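Long-range contacts in DNA repair and telomere maintenance protein nbs1 (Schizosaccharomyces pombe, PDB 3HUF), which serves in the MRN complex for DNA double-strand break repair and telomere maintenance, its FHA and BRCT domains binding phosphorylated proteins such as Ctp1: residues K45-F50 against V70-T75; F77-N82 against I100-C105. All coordinates share one frame; numbering follows the deposited sequence.

Overall arrangement
All four segments belong to the FHA domain at the N-terminal end of the chain. Contact 1 closes first: the chain leaves 45-50, passes helix 57-62 and returns along strand 68-72. That strand sits in the five-stranded sheet beside strand 48-52. The chain then crosses to the other sheet. Contact 2 opens at 77-82, runs out through strands 84-85 and 91-93, and closes when strand 97-102 comes back. The two loops follow in series and neither encloses the other. The centres of contacts 1 and 2 lie about 10 Å apart. His47 and Asp72 of contact 1 bond to Gly78 and Thr79 of contact 2, which ties the two sheets together.

Contact 1: residues K45-F50 against V70-T75; sequences KRHARF and VKDLDT
In the FHA beta sandwich, strands 48-52 and 68-72 are antiparallel neighbours, and the loop entering the first and the loop leaving the second meet through His47 and Thr75. The strand pair is joined in both directions at Arg49 and Lys71: Arg49 N donates to Lys71 O at 3.0 Å, and Lys71 N to Arg49 O. Just past the strand, Leu73 N reaches His47 O at 2.9 Å. Here His47 and Ala48 form a classic beta bulge opposite Val25.

The His47 imidazole is turned inward with CG anti to the backbone N (chi1 -167°). Thr75 CG2 sits over the centre of one ring face, 3.5 Å from its centroid, in a CH-pi contact. Thr75 is fixed in turn by Asp72. Thr75 OG1 gives a hydrogen bond of 2.8 Å to the syn lone pair of Asp72 OD1, and Thr75 N reaches Asp72 OD2 at 3.1 Å in an Asx motif. The ring nitrogens bond elsewhere: ND1 to Ser44 N and NE2 to Gly78 O. An alanine in place of His47 would probably leave Thr75 CG2 without its ring face and cost Ser44 N and Gly78 O their side-chain partner.

On the Arg49 side, Leu73 CD1 lies over one face of the Arg46 guanidinium, 4.0 Å from Arg46 NH2. A water bridges Arg46 O and Leu73 O. On the face that carries Ala48 and Asp72, Phe50 CD1 packs on Val70 CG2 at 3.8 Å.

Lys45 N, at the start of the segment, bonds to a modified side chain of the bound peptide. The bonds to Ser44 N and Gly78 O suggest that the His47 ring carries its proton on NE2. A neutral imidazole held this way, with Asp72 fixing Thr75 over it, would brace the loops beside the peptide.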
loop_
_atom_site.group_PDB
_atom_site.type_symbol
_atom_site.label_atom_id
_atom_site.label_comp_id
_atom_site.label_asym_id
_atom_site.label_seq_id
_atom_site.Cartn_x
_atom_site.Cartn_y
_atom_site.Cartn_z
ATOM N N LYS A 45 23.484 8.560 27.254
ATOM C CA LYS A 45 22.395 9.518 27.427
ATOM C C LYS A 45 21.765 9.959 26.105
ATOM O O LYS A 45 20.552 9.921 25.952
ATOM C CB LYS A 45 22.882 10.742 28.196
ATOM C CG LYS A 45 23.219 10.457 29.632
ATOM C CD LYS A 45 23.453 11.742 30.387
ATOM C CE LYS A 45 24.673 11.607 31.253
ATOM N NZ LYS A 45 25.874 11.448 30.392
ATOM N N ARG A 46 22.604 10.415 25.181
ATOM C CA ARG A 46 22.222 10.615 23.787
ATOM C C ARG A 46 23.094 9.629 23.004
ATOM O O ARG A 46 24.318 9.808 22.950
ATOM C CB ARG A 46 22.521 12.045 23.336
ATOM C CG ARG A 46 21.706 13.133 24.021
ATOM C CD ARG A 46 22.129 14.551 23.568
ATOM N NE ARG A 46 21.954 14.799 22.128
ATOM C CZ ARG A 46 22.949 14.832 21.232
ATOM N NH1 ARG A 46 24.213 14.634 21.611
ATOM N NH2 ARG A 46 22.685 15.070 19.948
ATOM N N HIS A 47 22.490 8.595 22.412
ATOM C CA HIS A 47 23.281 7.461 21.912
ATOM C C HIS A 47 23.407 7.374 20.388
ATOM O O HIS A 47 24.518 7.230 19.854
ATOM C CB HIS A 47 22.767 6.129 22.479
ATOM C CG HIS A 47 23.705 4.983 22.256
ATOM N ND1 HIS A 47 24.496 4.459 23.252
ATOM C CD2 HIS A 47 23.992 4.270 21.143
ATOM C CE1 HIS A 47 25.230 3.475 22.765
ATOM N NE2 HIS A 47 24.936 3.337 21.487
ATOM N N ALA A 48 22.270 7.435 19.705
ATOM C CA ALA A 48 22.212 7.299 18.261
ATOM C C ALA A 48 21.292 8.342 17.632
ATOM O O ALA A 48 20.367 8.845 18.277
ATOM C CB ALA A 48 21.728 5.884 17.876
ATOM N N ARG A 49 21.550 8.645 16.365
ATOM C CA ARG A 49 20.611 9.374 15.543
ATOM C C ARG A 49 20.089 8.440 14.451
ATOM O O ARG A 49 20.870 7.761 13.802
ATOM C CB ARG A 49 21.284 10.598 14.933
ATOM C CG ARG A 49 20.373 11.397 14.023
ATOM C CD ARG A 49 21.123 12.532 13.323
ATOM N NE ARG A 49 21.895 13.330 14.281
ATOM C CZ ARG A 49 21.414 14.357 14.988
ATOM N NH1 ARG A 49 20.143 14.754 14.855
ATOM N NH2 ARG A 49 22.219 14.991 15.840
ATOM N N PHE A 50 18.768 8.364 14.312
ATOM C CA PHE A 50 18.117 7.656 13.227
ATOM C C PHE A 50 17.548 8.733 12.317
ATOM O O PHE A 50 16.816 9.604 12.782
ATOM C CB PHE A 50 16.922 6.832 13.711
ATOM C CG PHE A 50 17.250 5.727 14.686
ATOM C CD1 PHE A 50 18.562 5.330 14.949
ATOM C CD2 PHE A 50 16.214 5.062 15.305
ATOM C CE1 PHE A 50 18.820 4.307 15.849
ATOM C CE2 PHE A 50 16.449 4.021 16.202
ATOM C CZ PHE A 50 17.750 3.638 16.475
ATOM N N VAL A 70 21.589 5.416 10.417
ATOM C CA VAL A 70 21.938 5.356 11.840
ATOM C C VAL A 70 23.329 5.958 12.002
ATOM O O VAL A 70 24.254 5.517 11.350
ATOM C CB VAL A 70 21.944 3.889 12.361
ATOM C CG1 VAL A 70 22.559 3.799 13.764
ATOM C CG2 VAL A 70 20.520 3.293 12.348
ATOM N N LYS A 71 23.456 6.971 12.859
ATOM C CA LYS A 71 24.744 7.458 13.304
ATOM C C LYS A 71 24.978 7.168 14.781
ATOM O O LYS A 71 24.089 7.345 15.608
ATOM C CB LYS A 71 24.864 8.963 13.086
ATOM C CG LYS A 71 25.006 9.377 11.638
ATOM C CD LYS A 71 26.112 10.422 11.532
ATOM C CE LYS A 71 27.397 9.922 12.214
ATOM N NZ LYS A 71 28.509 10.937 12.261
ATOM N N ASP A 72 26.189 6.731 15.107
ATOM C CA ASP A 72 26.572 6.568 16.490
ATOM C C ASP A 72 27.052 7.936 16.961
ATOM O O ASP A 72 27.833 8.585 16.266
ATOM C CB ASP A 72 27.680 5.524 16.632
ATOM C CG ASP A 72 28.172 5.408 18.055
ATOM O OD1 ASP A 72 27.517 4.721 18.875
ATOM O OD2 ASP A 72 29.190 6.053 18.365
ATOM N N LEU A 73 26.589 8.380 18.129
ATOM C CA LEU A 73 26.960 9.716 18.618
ATOM C C LEU A 73 28.164 9.661 19.567
ATOM O O LEU A 73 28.068 10.020 20.750
ATOM C CB LEU A 73 25.753 10.438 19.261
ATOM C CG LEU A 73 24.454 10.567 18.440
ATOM C CD1 LEU A 73 23.334 11.136 19.289
ATOM C CD2 LEU A 73 24.645 11.410 17.175
ATOM N N ASP A 74 29.293 9.212 19.016
ATOM C CA ASP A 74 30.556 9.096 19.725
ATOM C C ASP A 74 30.381 8.469 21.131
ATOM O O ASP A 74 30.796 9.042 22.144
ATOM C CB ASP A 74 31.260 10.470 19.761
ATOM C CG ASP A 74 31.499 11.074 18.336
ATOM O OD1 ASP A 74 31.624 12.316 18.235
ATOM O OD2 ASP A 74 31.563 10.330 17.322
ATOM N N THR A 75 29.757 7.290 21.177
ATOM C CA THR A 75 29.325 6.680 22.442
ATOM C C THR A 75 30.398 5.830 23.110
ATOM O O THR A 75 31.388 5.443 22.480
ATOM C CB THR A 75 28.051 5.802 22.284
ATOM O OG1 THR A 75 28.365 4.629 21.524
ATOM C CG2 THR A 75 26.936 6.569 21.604
HETATM O O HOH W 1 26.802 10.868 23.146
#

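Contact 2: residues F77-N82 against I100-C105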
loop_
_atom_site.group_PDB
_atom_site.type_symbol
_atom_site.label_atom_id
_atom_site.label_comp_id
_atom_site.label_asym_id
_atom_site.label_seq_id
_atom_site.Cartn_x
_atom_site.Cartn_y
_atom_site.Cartn_z
ATOM N N PHE A 77 30.013 2.625 24.262
ATOM C CA PHE A 77 30.012 1.221 23.832
ATOM C C PHE A 77 29.628 0.915 22.376
ATOM O O PHE A 77 29.607 -0.247 21.990
ATOM C CB PHE A 77 29.187 0.368 24.807
ATOM C CG PHE A 77 29.742 0.348 26.202
ATOM C CD1 PHE A 77 29.009 0.854 27.261
ATOM C CD2 PHE A 77 31.019 -0.157 26.452
ATOM C CE1 PHE A 77 29.526 0.846 28.558
ATOM C CE2 PHE A 77 31.547 -0.174 27.742
ATOM C CZ PHE A 77 30.800 0.333 28.806
ATOM N N GLY A 78 29.339 1.940 21.573
ATOM C CA GLY A 78 29.089 1.762 20.136
ATOM C C GLY A 78 27.646 1.417 19.748
ATOM O O GLY A 78 26.783 1.237 20.614
ATOM N N THR A 79 27.404 1.311 18.437
ATOM C CA THR A 79 26.089 0.948 17.866
ATOM C C THR A 79 26.281 -0.040 16.721
ATOM O O THR A 79 27.209 0.100 15.919
ATOM C CB THR A 79 25.345 2.197 17.325
ATOM O OG1 THR A 79 25.219 3.162 18.371
ATOM C CG2 THR A 79 23.934 1.849 16.774
ATOM N N LYS A 80 25.423 -1.059 16.656
ATOM C CA LYS A 80 25.502 -2.039 15.577
ATOM C C LYS A 80 24.139 -2.094 14.931
ATOM O O LYS A 80 23.111 -1.970 15.626
ATOM C CB LYS A 80 25.858 -3.447 16.093
ATOM C CG LYS A 80 27.141 -3.548 16.955
ATOM C CD LYS A 80 27.479 -5.006 17.271
ATOM C CE LYS A 80 28.855 -5.127 17.860
ATOM N NZ LYS A 80 29.335 -6.554 17.971
ATOM N N VAL A 81 24.127 -2.282 13.614
ATOM C CA VAL A 81 22.896 -2.602 12.891
ATOM C C VAL A 81 23.075 -3.967 12.208
ATOM O O VAL A 81 24.033 -4.159 11.444
ATOM C CB VAL A 81 22.568 -1.551 11.841
ATOM C CG1 VAL A 81 21.204 -1.886 11.157
ATOM C CG2 VAL A 81 22.549 -0.133 12.468
ATOM N N ASN A 82 22.198 -4.927 12.508
ATOM C CA ASN A 82 22.322 -6.250 11.895
ATOM C C ASN A 82 23.748 -6.743 12.083
ATOM O O ASN A 82 24.371 -7.196 11.138
ATOM C CB ASN A 82 21.920 -6.205 10.391
ATOM C CG ASN A 82 20.397 -6.089 10.201
ATOM O OD1 ASN A 82 19.648 -6.331 11.138
ATOM N ND2 ASN A 82 19.951 -5.722 9.015
ATOM N N ILE A 100 18.914 -3.324 15.784
ATOM C CA ILE A 100 19.814 -2.243 16.173
ATOM C C ILE A 100 20.170 -2.431 17.647
ATOM O O ILE A 100 19.281 -2.408 18.530
ATOM C CB ILE A 100 19.174 -0.856 15.955
ATOM C CG1 ILE A 100 18.801 -0.647 14.477
ATOM C CG2 ILE A 100 20.085 0.253 16.479
ATOM C CD1 ILE A 100 17.666 0.317 14.246
ATOM N N GLN A 101 21.464 -2.643 17.891
ATOM C CA GLN A 101 22.005 -2.809 19.228
ATOM C C GLN A 101 22.713 -1.535 19.678
ATOM O O GLN A 101 23.660 -1.075 19.049
ATOM C CB GLN A 101 22.983 -3.995 19.285
ATOM C CG GLN A 101 23.357 -4.425 20.696
ATOM C CD GLN A 101 24.532 -5.412 20.732
ATOM O OE1 GLN A 101 24.822 -6.100 19.752
ATOM N NE2 GLN A 101 25.198 -5.484 21.874
ATOM N N LEU A 102 22.243 -0.981 20.785
ATOM C CA LEU A 102 22.845 0.202 21.359
ATOM C C LEU A 102 23.726 -0.232 22.499
ATOM O O LEU A 102 23.255 -0.859 23.463
ATOM C CB LEU A 102 21.773 1.156 21.855
ATOM C CG LEU A 102 20.712 1.542 20.827
ATOM C CD1 LEU A 102 19.814 2.566 21.441
ATOM C CD2 LEU A 102 21.348 2.091 19.536
ATOM N N GLY A 103 25.013 0.082 22.382
ATOM C CA GLY A 103 25.957 -0.237 23.438
ATOM C C GLY A 103 26.111 -1.736 23.582
ATOM O O GLY A 103 26.302 -2.453 22.591
ATOM N N LYS A 104 26.026 -2.205 24.820
ATOM C CA LYS A 104 26.045 -3.623 25.106
ATOM C C LYS A 104 24.669 -4.078 25.569
ATOM O O LYS A 104 24.547 -5.091 26.249
ATOM C CB LYS A 104 27.072 -3.924 26.191
ATOM C CG LYS A 104 28.489 -3.668 25.770
ATOM C CD LYS A 104 29.317 -3.459 26.993
ATOM C CE LYS A 104 30.590 -4.252 26.904
ATOM N NZ LYS A 104 31.307 -4.221 28.214
ATOM N N CYS A 105 23.625 -3.336 25.205
ATOM C CA CYS A 105 22.302 -3.710 25.671
ATOM C C CYS A 105 21.916 -5.057 25.083
ATOM O O CYS A 105 21.956 -5.228 23.873
ATOM C CB CYS A 105 21.267 -2.645 25.344
ATOM S SG CYS A 105 19.619 -3.135 25.831
#
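Lys104 lies across the ring of Phe77 on the way to the bound peptide. Lys104 CG stands anti to the carbonyl carbon (chi1 -66°), which carries CD over the Phe77 ring. The Phe77 side chain can be followed outward. Phe77 CB rests on the backbone of the turn, 3.6 Å from Gly103 CA. Phe77 CG is 3.9 Å from Lys104 CD. On the ring, CD2 comes closest to that methylene, and Phe77 CE2 is 4.1 Å from Lys104 NZ. The methylene thus sits above one face, displaced toward the rim, in a CH-pi contact 19° off the ring normal. The same ring also packs on the peptide backbone and on Ser42. Lys104 NZ forms a salt bridge with an acidic side chain of the bound peptide, outside the two segments, so the aromatic ring flanks the stem of a lysine that binds a ligand.

Phe77 and Lys104 belong to the loops at the end of the FHA sandwich that recognise the peptide. Behind them, strands 79-81 and 97-102 run antiparallel in the second sheet. Lys80 N bonds to Gln101 O at 3.0 Å, and Gln101 N returns the bond to Lys80 O. Gly103 N meets Gly78 O at 2.8 Å, nearly in line with the C=O. Gly103 lies in a type II' turn from Leu102 to Cys105, where its positive phi suits a residue without a side chain.

One face of this strand pair turns inward. Thr79 CG2, placed anti to the backbone N, lies 3.8 Å from Leu102 CD2, the two side chains pointing the same way. Thr79 OG1 is bonded to Asp72. On the other face, the extended Lys80 and Gln101 side chains run alongside each other, with Lys80 CD 3.8 Å from Gln101 OE1.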